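Local coordinates for acyl-CoA dehydrogenase (Mycobacterium thermoresistibile, PDB 3NF4), which probably catalyses the FAD-dependent alpha,beta-dehydrogenation of an acyl-CoA thioester to the corresponding trans-2-enoyl-CoA, at residues 257-262 with 301-306; 333-338 with 362-367; 192-197 with 225-230. All coordinates share one frame; numbering follows the deposited sequence.

Contact 1 (257-262 with 301-306)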
ATOM      1  N   VAL A 257       7.444   0.787 -22.172  1.00 38.79           N
ATOM      2  CA  VAL A 257       6.216   0.119 -22.609  1.00 38.17           C
ATOM      3  C   VAL A 257       5.123   0.178 -21.536  1.00 38.18           C
ATOM      4  O   VAL A 257       3.967   0.431 -21.856  1.00 39.15           O
ATOM      5  CB  VAL A 257       6.477  -1.366 -23.072  1.00 38.66           C
ATOM      6  CG1 VAL A 257       5.173  -2.102 -23.338  1.00 36.18           C
ATOM      7  CG2 VAL A 257       7.329  -1.378 -24.384  1.00 38.85           C
ATOM      8  N   ALA A 258       5.477  -0.071 -20.270  1.00 37.82           N
ATOM      9  CA  ALA A 258       4.473  -0.098 -19.195  1.00 37.51           C
ATOM     10  C   ALA A 258       3.908   1.297 -18.958  1.00 37.26           C
ATOM     11  O   ALA A 258       2.710   1.444 -18.679  1.00 38.13           O
ATOM     12  CB  ALA A 258       5.061  -0.679 -17.879  1.00 36.53           C
ATOM     13  N   THR A 259       4.762   2.318 -19.072  1.00 37.82           N
ATOM     14  CA  THR A 259       4.322   3.727 -18.898  1.00 37.89           C
ATOM     15  C   THR A 259       3.263   4.109 -19.962  1.00 38.80           C
ATOM     16  O   THR A 259       2.285   4.802 -19.660  1.00 38.62           O
ATOM     17  CB  THR A 259       5.553   4.700 -18.893  1.00 38.37           C
ATOM     18  OG1 THR A 259       6.438   4.335 -17.820  1.00 36.71           O
ATOM     19  CG2 THR A 259       5.150   6.201 -18.734  1.00 36.85           C
ATOM     20  N   GLY A 260       3.439   3.631 -21.194  1.00 39.73           N
ATOM     21  CA  GLY A 260       2.533   4.022 -22.299  1.00 40.17           C
ATOM     22  C   GLY A 260       1.208   3.281 -22.214  1.00 40.97           C
ATOM     23  O   GLY A 260       0.177   3.827 -22.577  1.00 40.82           O
ATOM     24  N   LEU A 261       1.245   2.029 -21.729  1.00 40.66           N
ATOM     25  CA  LEU A 261       0.023   1.276 -21.404  1.00 40.77           C
ATOM     26  C   LEU A 261      -0.761   1.947 -20.258  1.00 40.30           C
ATOM     27  O   LEU A 261      -2.003   2.084 -20.339  1.00 39.61           O
ATOM     28  CB  LEU A 261       0.358  -0.182 -21.003  1.00 40.88           C
ATOM     29  CG  LEU A 261      -0.837  -1.071 -20.637  1.00 41.29           C
ATOM     30  CD1 LEU A 261      -1.910  -1.204 -21.788  1.00 40.93           C
ATOM     31  CD2 LEU A 261      -0.379  -2.451 -20.135  1.00 40.89           C
ATOM     32  N   ALA A 262      -0.054   2.353 -19.194  1.00 39.19           N
ATOM     33  CA  ALA A 262      -0.711   3.148 -18.143  1.00 39.09           C
ATOM     34  C   ALA A 262      -1.283   4.481 -18.671  1.00 39.37           C
ATOM     35  O   ALA A 262      -2.386   4.851 -18.308  1.00 39.69           O
ATOM     36  CB  ALA A 262       0.235   3.423 -16.964  1.00 38.48           C
ATOM     37  N   ALA A 301       3.071  10.034 -14.168  1.00 36.37           N
ATOM     38  CA  ALA A 301       4.094  11.069 -14.313  1.00 36.98           C
ATOM     39  C   ALA A 301       5.413  10.606 -13.654  1.00 37.73           C
ATOM     40  O   ALA A 301       6.514  10.769 -14.208  1.00 38.21           O
ATOM     41  CB  ALA A 301       3.605  12.428 -13.712  1.00 37.02           C
ATOM     42  N   THR A 302       5.278  10.047 -12.464  1.00 37.32           N
ATOM     43  CA  THR A 302       6.383   9.502 -11.704  1.00 38.58           C
ATOM     44  C   THR A 302       7.136   8.362 -12.464  1.00 38.72           C
ATOM     45  O   THR A 302       8.366   8.316 -12.463  1.00 39.07           O
ATOM     46  CB  THR A 302       5.826   8.986 -10.373  1.00 38.16           C
ATOM     47  OG1 THR A 302       5.486  10.120  -9.562  1.00 41.06           O
ATOM     48  CG2 THR A 302       6.833   8.152  -9.641  1.00 40.64           C
ATOM     49  N   ALA A 303       6.406   7.468 -13.117  1.00 37.94           N
ATOM     50  CA  ALA A 303       7.040   6.400 -13.901  1.00 38.14           C
ATOM     51  C   ALA A 303       7.796   6.960 -15.125  1.00 39.18           C
ATOM     52  O   ALA A 303       8.905   6.512 -15.424  1.00 39.70           O
ATOM     53  CB  ALA A 303       5.998   5.363 -14.307  1.00 36.04           C
ATOM     54  N   ARG A 304       7.210   7.951 -15.813  1.00 38.92           N
ATOM     55  CA  ARG A 304       7.875   8.588 -16.961  1.00 39.38           C
ATOM     56  C   ARG A 304       9.196   9.275 -16.549  1.00 39.94           C
ATOM     57  O   ARG A 304      10.238   9.042 -17.176  1.00 40.30           O
ATOM     58  CB  ARG A 304       6.946   9.610 -17.641  1.00 39.62           C
ATOM     59  CG  ARG A 304       7.554  10.307 -18.892  1.00 42.38           C
ATOM     60  CD  ARG A 304       6.550  11.119 -19.766  1.00 41.44           C
ATOM     61  NE  ARG A 304       5.394  10.339 -20.189  1.00 44.70           N
ATOM     62  CZ  ARG A 304       4.167  10.468 -19.685  1.00 44.85           C
ATOM     63  NH1 ARG A 304       3.922  11.369 -18.735  1.00 46.57           N
ATOM     64  NH2 ARG A 304       3.179   9.700 -20.142  1.00 43.41           N
ATOM     65  N   ALA A 305       9.158  10.099 -15.497  1.00 39.45           N
ATOM     66  CA  ALA A 305      10.372  10.784 -15.005  1.00 40.59           C
ATOM     67  C   ALA A 305      11.502   9.846 -14.544  1.00 40.44           C
ATOM     68  O   ALA A 305      12.681  10.122 -14.754  1.00 40.76           O
ATOM     69  CB  ALA A 305      10.027  11.783 -13.886  1.00 39.39           C
ATOM     70  N   THR A 306      11.123   8.746 -13.904  1.00 40.39           N
ATOM     71  CA  THR A 306      12.077   7.730 -13.477  1.00 41.07           C
ATOM     72  C   THR A 306      12.800   7.032 -14.664  1.00 41.56           C
ATOM     73  O   THR A 306      14.035   6.897 -14.632  1.00 42.15           O
ATOM     74  CB  THR A 306      11.417   6.712 -12.491  1.00 40.77           C
ATOM     75  OG1 THR A 306      10.779   7.436 -11.426  1.00 39.30           O
ATOM     76  CG2 THR A 306      12.460   5.843 -11.895  1.00 42.95           C
TER

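Contact 2 (333-338 with 362-367)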
ATOM      1  N   ASP A 333       4.794  -1.753 -11.581  1.00 36.18           N
ATOM      2  CA  ASP A 333       3.845  -1.625 -10.449  1.00 37.09           C
ATOM      3  C   ASP A 333       2.769  -0.526 -10.770  1.00 36.48           C
ATOM      4  O   ASP A 333       1.585  -0.707 -10.494  1.00 36.63           O
ATOM      5  CB  ASP A 333       4.547  -1.392  -9.098  1.00 36.44           C
ATOM      6  CG  ASP A 333       5.079  -2.725  -8.433  1.00 42.74           C
ATOM      7  OD1 ASP A 333       4.857  -3.864  -8.953  1.00 43.98           O
ATOM      8  OD2 ASP A 333       5.749  -2.636  -7.356  1.00 47.13           O
ATOM      9  N   ALA A 334       3.175   0.580 -11.392  1.00 36.74           N
ATOM     10  CA  ALA A 334       2.217   1.648 -11.777  1.00 36.28           C
ATOM     11  C   ALA A 334       1.192   1.217 -12.834  1.00 35.88           C
ATOM     12  O   ALA A 334       0.011   1.564 -12.710  1.00 35.84           O
ATOM     13  CB  ALA A 334       2.953   2.940 -12.243  1.00 36.42           C
ATOM     14  N   ALA A 335       1.624   0.479 -13.868  1.00 35.61           N
ATOM     15  CA  ALA A 335       0.670  -0.002 -14.876  1.00 36.14           C
ATOM     16  C   ALA A 335      -0.393  -0.930 -14.256  1.00 36.14           C
ATOM     17  O   ALA A 335      -1.584  -0.806 -14.555  1.00 36.52           O
ATOM     18  CB  ALA A 335       1.373  -0.673 -16.100  1.00 35.80           C
ATOM     19  N   MET A 336       0.024  -1.831 -13.370  1.00 36.62           N
ATOM     20  CA  MET A 336      -0.941  -2.721 -12.737  1.00 36.84           C
ATOM     21  C   MET A 336      -1.941  -1.932 -11.891  1.00 36.90           C
ATOM     22  O   MET A 336      -3.146  -2.196 -11.943  1.00 37.23           O
ATOM     23  CB  MET A 336      -0.262  -3.809 -11.897  1.00 37.30           C
ATOM     24  CG  MET A 336      -1.219  -4.945 -11.446  1.00 37.72           C
ATOM     25  SD  MET A 336      -1.666  -5.965 -12.884  1.00 42.95           S
ATOM     26  CE  MET A 336      -3.387  -5.495 -13.069  1.00 40.58           C
ATOM     27  N   LYS A 337      -1.461  -0.946 -11.141  1.00 36.17           N
ATOM     28  CA  LYS A 337      -2.374  -0.114 -10.322  1.00 36.74           C
ATOM     29  C   LYS A 337      -3.299   0.817 -11.134  1.00 35.79           C
ATOM     30  O   LYS A 337      -4.478   0.947 -10.802  1.00 36.24           O
ATOM     31  CB  LYS A 337      -1.567   0.705  -9.300  1.00 37.61           C
ATOM     32  CG  LYS A 337      -2.391   1.515  -8.318  1.00 42.05           C
ATOM     33  CD  LYS A 337      -1.609   2.761  -7.838  1.00 49.08           C
ATOM     34  CE  LYS A 337      -2.487   3.704  -6.956  1.00 52.64           C
ATOM     35  NZ  LYS A 337      -1.660   4.606  -6.066  1.00 56.15           N
ATOM     36  N   VAL A 338      -2.765   1.482 -12.166  1.00 34.43           N
ATOM     37  CA  VAL A 338      -3.558   2.408 -13.007  1.00 33.67           C
ATOM     38  C   VAL A 338      -4.602   1.670 -13.871  1.00 34.26           C
ATOM     39  O   VAL A 338      -5.726   2.139 -14.014  1.00 33.98           O
ATOM     40  CB  VAL A 338      -2.631   3.295 -13.893  1.00 34.31           C
ATOM     41  CG1 VAL A 338      -3.387   4.056 -14.933  1.00 32.65           C
ATOM     42  CG2 VAL A 338      -1.746   4.262 -13.002  1.00 33.09           C
ATOM     43  N   ARG A 362      -5.561  -6.815 -18.344  1.00 38.82           N
ATOM     44  CA  ARG A 362      -5.003  -8.137 -18.649  1.00 39.00           C
ATOM     45  C   ARG A 362      -3.559  -8.032 -19.221  1.00 39.08           C
ATOM     46  O   ARG A 362      -2.702  -8.859 -18.904  1.00 39.94           O
ATOM     47  CB  ARG A 362      -5.929  -8.931 -19.617  1.00 39.37           C
ATOM     48  CG  ARG A 362      -7.330  -9.274 -19.037  1.00 37.43           C
ATOM     49  CD  ARG A 362      -8.145 -10.167 -19.995  1.00 38.36           C
ATOM     50  NE  ARG A 362      -8.781  -9.430 -21.101  1.00 38.44           N
ATOM     51  CZ  ARG A 362      -8.427  -9.502 -22.388  1.00 43.06           C
ATOM     52  NH1 ARG A 362      -7.406 -10.258 -22.782  1.00 44.46           N
ATOM     53  NH2 ARG A 362      -9.081  -8.790 -23.308  1.00 42.42           N
ATOM     54  N   GLU A 363      -3.281  -7.002 -20.002  1.00 38.34           N
ATOM     55  CA  GLU A 363      -1.938  -6.786 -20.541  1.00 38.85           C
ATOM     56  C   GLU A 363      -0.906  -6.381 -19.487  1.00 39.05           C
ATOM     57  O   GLU A 363       0.276  -6.722 -19.608  1.00 39.35           O
ATOM     58  CB  GLU A 363      -1.959  -5.740 -21.678  1.00 39.16           C
ATOM     59  CG  GLU A 363      -2.506  -6.309 -22.970  1.00 40.48           C
ATOM     60  CD  GLU A 363      -2.947  -5.278 -24.043  1.00 43.71           C
ATOM     61  OE1 GLU A 363      -2.709  -4.048 -23.927  1.00 39.92           O
ATOM     62  OE2 GLU A 363      -3.549  -5.739 -25.043  1.00 45.45           O
ATOM     63  N   ALA A 364      -1.335  -5.681 -18.438  1.00 38.11           N
ATOM     64  CA  ALA A 364      -0.364  -5.142 -17.478  1.00 37.19           C
ATOM     65  C   ALA A 364       0.268  -6.214 -16.570  1.00 37.12           C
ATOM     66  O   ALA A 364       1.425  -6.061 -16.151  1.00 35.96           O
ATOM     67  CB  ALA A 364      -0.993  -3.978 -16.623  1.00 36.34           C
ATOM     68  N   LYS A 365      -0.498  -7.270 -16.261  1.00 36.70           N
ATOM     69  CA  LYS A 365      -0.047  -8.325 -15.337  1.00 37.24           C
ATOM     70  C   LYS A 365       1.286  -8.977 -15.743  1.00 38.20           C
ATOM     71  O   LYS A 365       2.143  -9.165 -14.894  1.00 37.93           O
ATOM     72  CB  LYS A 365      -1.134  -9.398 -15.112  1.00 36.41           C
ATOM     73  CG  LYS A 365      -0.754 -10.489 -14.128  1.00 37.22           C
ATOM     74  CD  LYS A 365      -0.516  -9.937 -12.684  1.00 38.80           C
ATOM     75  CE  LYS A 365       0.897 -10.276 -12.200  1.00 38.45           C
ATOM     76  NZ  LYS A 365       1.203  -9.799 -10.811  1.00 37.30           N
ATOM     77  N   ILE A 366       1.465  -9.307 -17.025  1.00 40.01           N
ATOM     78  CA  ILE A 366       2.696 -10.019 -17.493  1.00 41.70           C
ATOM     79  C   ILE A 366       3.948  -9.107 -17.420  1.00 42.45           C
ATOM     80  O   ILE A 366       5.081  -9.570 -17.273  1.00 43.63           O
ATOM     81  CB  ILE A 366       2.515 -10.600 -18.942  1.00 43.12           C
ATOM     82  CG1 ILE A 366       3.706 -11.505 -19.390  1.00 46.14           C
ATOM     83  CG2 ILE A 366       2.367  -9.476 -19.960  1.00 40.47           C
ATOM     84  CD1 ILE A 366       4.110 -12.658 -18.408  1.00 46.19           C
ATOM     85  N   MET A 367       3.735  -7.804 -17.496  1.00 42.01           N
ATOM     86  CA  MET A 367       4.820  -6.842 -17.367  1.00 42.39           C
ATOM     87  C   MET A 367       5.531  -6.892 -15.998  1.00 42.32           C
ATOM     88  O   MET A 367       6.772  -6.674 -15.904  1.00 42.68           O
ATOM     89  CB  MET A 367       4.275  -5.448 -17.665  1.00 41.83           C
ATOM     90  CG  MET A 367       4.923  -4.813 -18.811  1.00 43.31           C
ATOM     91  SD  MET A 367       3.748  -4.153 -19.974  1.00 44.89           S
ATOM     92  CE  MET A 367       3.785  -5.412 -21.255  1.00 43.55           C
TER

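Contact 3 (192-197 with 225-230)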
ATOM      1  N   PHE A 192      25.041 -17.494 -30.011  1.00 77.78           N
ATOM      2  CA  PHE A 192      24.948 -17.874 -31.432  1.00 78.51           C
ATOM      3  C   PHE A 192      23.935 -17.053 -32.220  1.00 77.55           C
ATOM      4  O   PHE A 192      22.826 -16.812 -31.742  1.00 76.26           O
ATOM      5  CB  PHE A 192      24.549 -19.355 -31.576  1.00 78.74           C
ATOM      6  CG  PHE A 192      25.609 -20.309 -31.147  1.00 79.63           C
ATOM      7  CD1 PHE A 192      26.597 -20.712 -32.037  1.00 81.10           C
ATOM      8  CD2 PHE A 192      25.632 -20.796 -29.851  1.00 78.69           C
ATOM      9  CE1 PHE A 192      27.597 -21.583 -31.639  1.00 82.14           C
ATOM     10  CE2 PHE A 192      26.621 -21.668 -29.440  1.00 79.86           C
ATOM     11  CZ  PHE A 192      27.608 -22.066 -30.338  1.00 82.93           C
ATOM     12  N   LEU A 193      24.301 -16.650 -33.435  1.00 78.69           N
ATOM     13  CA  LEU A 193      23.341 -16.040 -34.357  1.00 78.16           C
ATOM     14  C   LEU A 193      22.781 -17.111 -35.298  1.00 78.88           C
ATOM     15  O   LEU A 193      23.492 -17.636 -36.170  1.00 80.97           O
ATOM     16  CB  LEU A 193      23.942 -14.843 -35.107  1.00 78.46           C
ATOM     17  CG  LEU A 193      23.027 -14.090 -36.087  1.00 78.62           C
ATOM     18  CD1 LEU A 193      21.975 -13.255 -35.373  1.00 78.39           C
ATOM     19  CD2 LEU A 193      23.830 -13.192 -37.027  1.00 80.96           C
ATOM     20  N   VAL A 194      21.502 -17.430 -35.100  1.00 77.72           N
ATOM     21  CA  VAL A 194      20.819 -18.551 -35.757  1.00 78.05           C
ATOM     22  C   VAL A 194      19.846 -18.018 -36.807  1.00 78.04           C
ATOM     23  O   VAL A 194      18.949 -17.255 -36.464  1.00 77.05           O
ATOM     24  CB  VAL A 194      20.022 -19.399 -34.723  1.00 76.86           C
ATOM     25  CG1 VAL A 194      19.213 -20.502 -35.404  1.00 76.59           C
ATOM     26  CG2 VAL A 194      20.946 -19.975 -33.658  1.00 77.06           C
ATOM     27  N   PRO A 195      20.015 -18.418 -38.084  1.00 79.48           N
ATOM     28  CA  PRO A 195      19.091 -17.973 -39.127  1.00 79.36           C
ATOM     29  C   PRO A 195      17.765 -18.735 -39.076  1.00 78.79           C
ATOM     30  O   PRO A 195      17.705 -19.839 -38.514  1.00 78.40           O
ATOM     31  CB  PRO A 195      19.840 -18.312 -40.417  1.00 81.19           C
ATOM     32  CG  PRO A 195      20.649 -19.523 -40.054  1.00 82.38           C
ATOM     33  CD  PRO A 195      21.043 -19.337 -38.609  1.00 81.40           C
ATOM     34  N   ALA A 196      16.724 -18.159 -39.675  1.00 78.68           N
ATOM     35  CA  ALA A 196      15.375 -18.743 -39.639  1.00 78.84           C
ATOM     36  C   ALA A 196      15.236 -20.056 -40.432  1.00 80.61           C
ATOM     37  O   ALA A 196      14.269 -20.792 -40.256  1.00 80.24           O
ATOM     38  CB  ALA A 196      14.352 -17.729 -40.122  1.00 77.67           C
ATOM     39  N   ASP A 197      16.203 -20.334 -41.302  1.00 83.03           N
ATOM     40  CA  ASP A 197      16.157 -21.500 -42.181  1.00 84.96           C
ATOM     41  C   ASP A 197      17.075 -22.625 -41.701  1.00 85.67           C
ATOM     42  O   ASP A 197      17.317 -23.594 -42.430  1.00 87.25           O
ATOM     43  CB  ASP A 197      16.526 -21.082 -43.606  1.00 86.77           C
ATOM     44  CG  ASP A 197      17.695 -20.104 -43.641  1.00 89.78           C
ATOM     45  OD1 ASP A 197      17.587 -19.011 -43.012  1.00 90.89           O
ATOM     46  OD2 ASP A 197      18.715 -20.425 -44.295  1.00 92.70           O
ATOM     47  N   ALA A 225      21.056 -29.983 -34.831  1.00 91.86           N
ATOM     48  CA  ALA A 225      21.172 -28.761 -35.608  1.00 91.09           C
ATOM     49  C   ALA A 225      22.636 -28.331 -35.725  1.00 92.30           C
ATOM     50  O   ALA A 225      23.163 -27.654 -34.841  1.00 91.63           O
ATOM     51  CB  ALA A 225      20.322 -27.661 -34.991  1.00 89.06           C
ATOM     52  N   ARG A 226      23.288 -28.748 -36.814  1.00 93.87           N
ATOM     53  CA  ARG A 226      24.687 -28.381 -37.076  1.00 95.46           C
ATOM     54  C   ARG A 226      24.801 -26.915 -37.493  1.00 94.32           C
ATOM     55  O   ARG A 226      24.072 -26.448 -38.376  1.00 93.37           O
ATOM     56  CB  ARG A 226      25.322 -29.291 -38.144  1.00 97.66           C
ATOM     57  N   ILE A 227      25.719 -26.202 -36.852  1.00 94.17           N
ATOM     58  CA  ILE A 227      25.901 -24.779 -37.118  1.00 93.99           C
ATOM     59  C   ILE A 227      27.386 -24.430 -37.314  1.00 95.82           C
ATOM     60  O   ILE A 227      28.256 -24.975 -36.630  1.00 96.49           O
ATOM     61  CB  ILE A 227      25.200 -23.887 -36.011  1.00 91.67           C
ATOM     62  CG1 ILE A 227      25.073 -22.420 -36.452  1.00 90.67           C
ATOM     63  CG2 ILE A 227      25.894 -24.021 -34.650  1.00 91.52           C
ATOM     64  CD1 ILE A 227      24.138 -21.578 -35.539  1.00 89.89           C
ATOM     65  N   ASP A 228      27.651 -23.529 -38.257  1.00 96.78           N
ATOM     66  CA  ASP A 228      29.009 -23.059 -38.557  1.00 99.74           C
ATOM     67  C   ASP A 228      29.643 -22.294 -37.387  1.00 99.25           C
ATOM     68  O   ASP A 228      28.995 -21.438 -36.781  1.00 97.43           O
ATOM     69  CB  ASP A 228      28.984 -22.168 -39.804  1.00100.37           C
ATOM     70  CG  ASP A 228      30.363 -21.976 -40.418  1.00105.01           C
ATOM     71  OD1 ASP A 228      31.005 -22.994 -40.769  1.00108.65           O
ATOM     72  OD2 ASP A 228      30.799 -20.807 -40.569  1.00108.55           O
ATOM     73  N   ALA A 229      30.909 -22.587 -37.082  1.00101.28           N
ATOM     74  CA  ALA A 229      31.600 -21.945 -35.944  1.00101.21           C
ATOM     75  C   ALA A 229      31.825 -20.436 -36.118  1.00100.57           C
ATOM     76  O   ALA A 229      32.159 -19.744 -35.153  1.00100.02           O
ATOM     77  CB  ALA A 229      32.922 -22.655 -35.618  1.00103.57           C
ATOM     78  N   ASP A 230      31.639 -19.936 -37.340  1.00100.58           N
ATOM     79  CA  ASP A 230      31.698 -18.501 -37.604  1.00 99.75           C
ATOM     80  C   ASP A 230      30.417 -17.775 -37.157  1.00 96.97           C
ATOM     81  O   ASP A 230      30.358 -16.545 -37.201  1.00 96.62           O
ATOM     82  CB  ASP A 230      32.000 -18.222 -39.084  1.00100.92           C
TER

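Contact 1 (257-262 with 301-306)
Thr259 approaches the flat guanidinium group of Arg304 with its methyl, CG2. The approach is oblique to the guanidinium plane, and Thr259 CG2 stays 4.3 Å from NH2 of Arg304. At its polar end the group looks beyond the two segments. NH2 forms a salt bridge with Glu85 of helix 77-88 and a hydrogen bond with Gln263, one residue past 257-262.

The tighter packing is at the base of the side chains. Thr259 CG2 lies 4.0 Å from both N and CB of Arg304. The two side chains cross at about a right angle. The Arg304 chain starts with CG anti to its backbone N (chi1 -178°) and bends at chi3. This brings the charged end back beside the threonine methyl.

The other branch of Thr259 meets Ala303, with Thr259 OG1 3.7 Å from Ala303 CB. This is packing, not a hydrogen bond. The hydroxyl is held within its own helix by Ala255 O, which it joins through a hydrogen bond. The small residues let the backbones come close: Thr259 CA is 6.3 Å from Ala303 CA. Ala331 of helix 321-346 touches both residues.

The contact joins helices 247-274 and 289-315 of the helical C-terminal domain, which forms a four-helix bundle in this family. On helix 289-315, Thr302 and Thr306 pack on Thr302 of the second subunit.

No hydrogen bond links the two segments, which meet by van der Waals packing. Thr259 OG1 is served by Ala255 O, and Arg304 NH2 by Glu85 and Gln263. Gln263 lies on helix 247-274, so its bond to Arg304 does join the two helices, just beyond the packed residues. The nearby carboxylate of Glu85 would help to balance the arginine charge.

Contact 2 (333-338 with 362-367)
Met336 and Lys365 lie against each other. The sulfur does the touching. SD of Met336 sits 3.8 Å from Lys365 CA and about as near to Lys365 N. Met336 sends CG anti to its backbone N and then bends at chi2 (71°). This turn carries SD across to the opposing helix. Lys365 is itself bent at chi2 and chi3, which leaves its CB and its CD both 4.1 Å from Met336 SD. The sulfur thus lies along the aliphatic part of the lysine.

Ala364 CB packs against the Ala335-Met336 turn of the other helix and meets backbone as well as side chain. Ala364 CB is 3.8 Å from Ala335 O. The two methyls, Ala335 CB and Ala364 CB, are 4.1 Å apart. Leu261 of helix 247-274 also touches Ala364, and Ala258 touches Ala335.

The segments form an antiparallel helix pair in the helical C-terminal domain, where the short helix 357-367 packs on the long helix 321-346. The local axes of 333-338 and 362-367 make an angle of 156° and pass 8.5 Å apart at closest approach. No hydrogen bond crosses between the segments. Alanines at the centre permit a close approach, with Met336 CA and Ala364 CA 5.4 Å apart.

The ammonium group of Lys365 is buried but well supplied with acceptors. NZ bonds to Gln368 OE1 and, on the third subunit, to Gln344 OE1 and Thr340 O. Met336 packs on Met361 of that same subunit, which brings the contact up to a subunit interface. Next to Lys365, Ile366 touches the bound FAD.

Contact 3 (192-197 with 225-230)
The Ile227 side chain is extended, and its CD1 meets Val194. CG1 of Ile227 is anti to the backbone N (chi1 -166°), and chi2 (168°) continues the line out to CD1. Ile227 CD1 therefore reaches furthest across and lies 4.0 Å from Val194 CG2. It is equally close to the backbone oxygen Leu193 O. The side chains of Val194 and Ile227 cross at about a right angle. Val194 offers CG2, the branch beside its own backbone N, while CG1 is anti to that N.

The second branch of Ile227 meets Phe192. Ile227 CG2 lies 4.2 Å from Phe192 CE1 and approaches the ring obliquely. The same ring makes an edge-to-face contact with Tyr158 of strand 157-168, a side chain that also touches Ile227.

This is packing between two sheets of the beta domain in the middle of the acyl-CoA dehydrogenase fold. Strand 189-195 belongs to the mixed sheet and strand 217-228 to the antiparallel one. Their local axes pass 8.9 Å apart and make an angle of 116°, so the strands are not paired neighbours. Each hydrogen-bonds within its own sheet instead. Phe192 and Val194 pair with Leu178 and Tyr176, and Ala225 and Ile227 pair with Ile160 and Tyr158. Val194 also rests on the side chains of Tyr176 and Leu178. Gln198, just past 192-197, reaches back to bond Arg226 O through its NE2.

Contact 3 comes first along the chain, followed by contact 1 and then contact 2. Contacts 1 and 2 share the helical C-terminal domain, with centres about 11 Å apart. They touch directly, with Ala262 O 3.6 Å from Val338 CG1. Helices 289-315 and 321-346 follow each other in the chain. Together the two contacts tie four helices into one core, with a different neighbouring subunit beside each. Contact 3 lies on the opposite side of the chain's centre, between the two beta sheets. It is about 38 and 37 Å from contacts 1 and 2, centre to centre. The chain thus sets a helical domain at subunit interfaces apart from a separate beta domain.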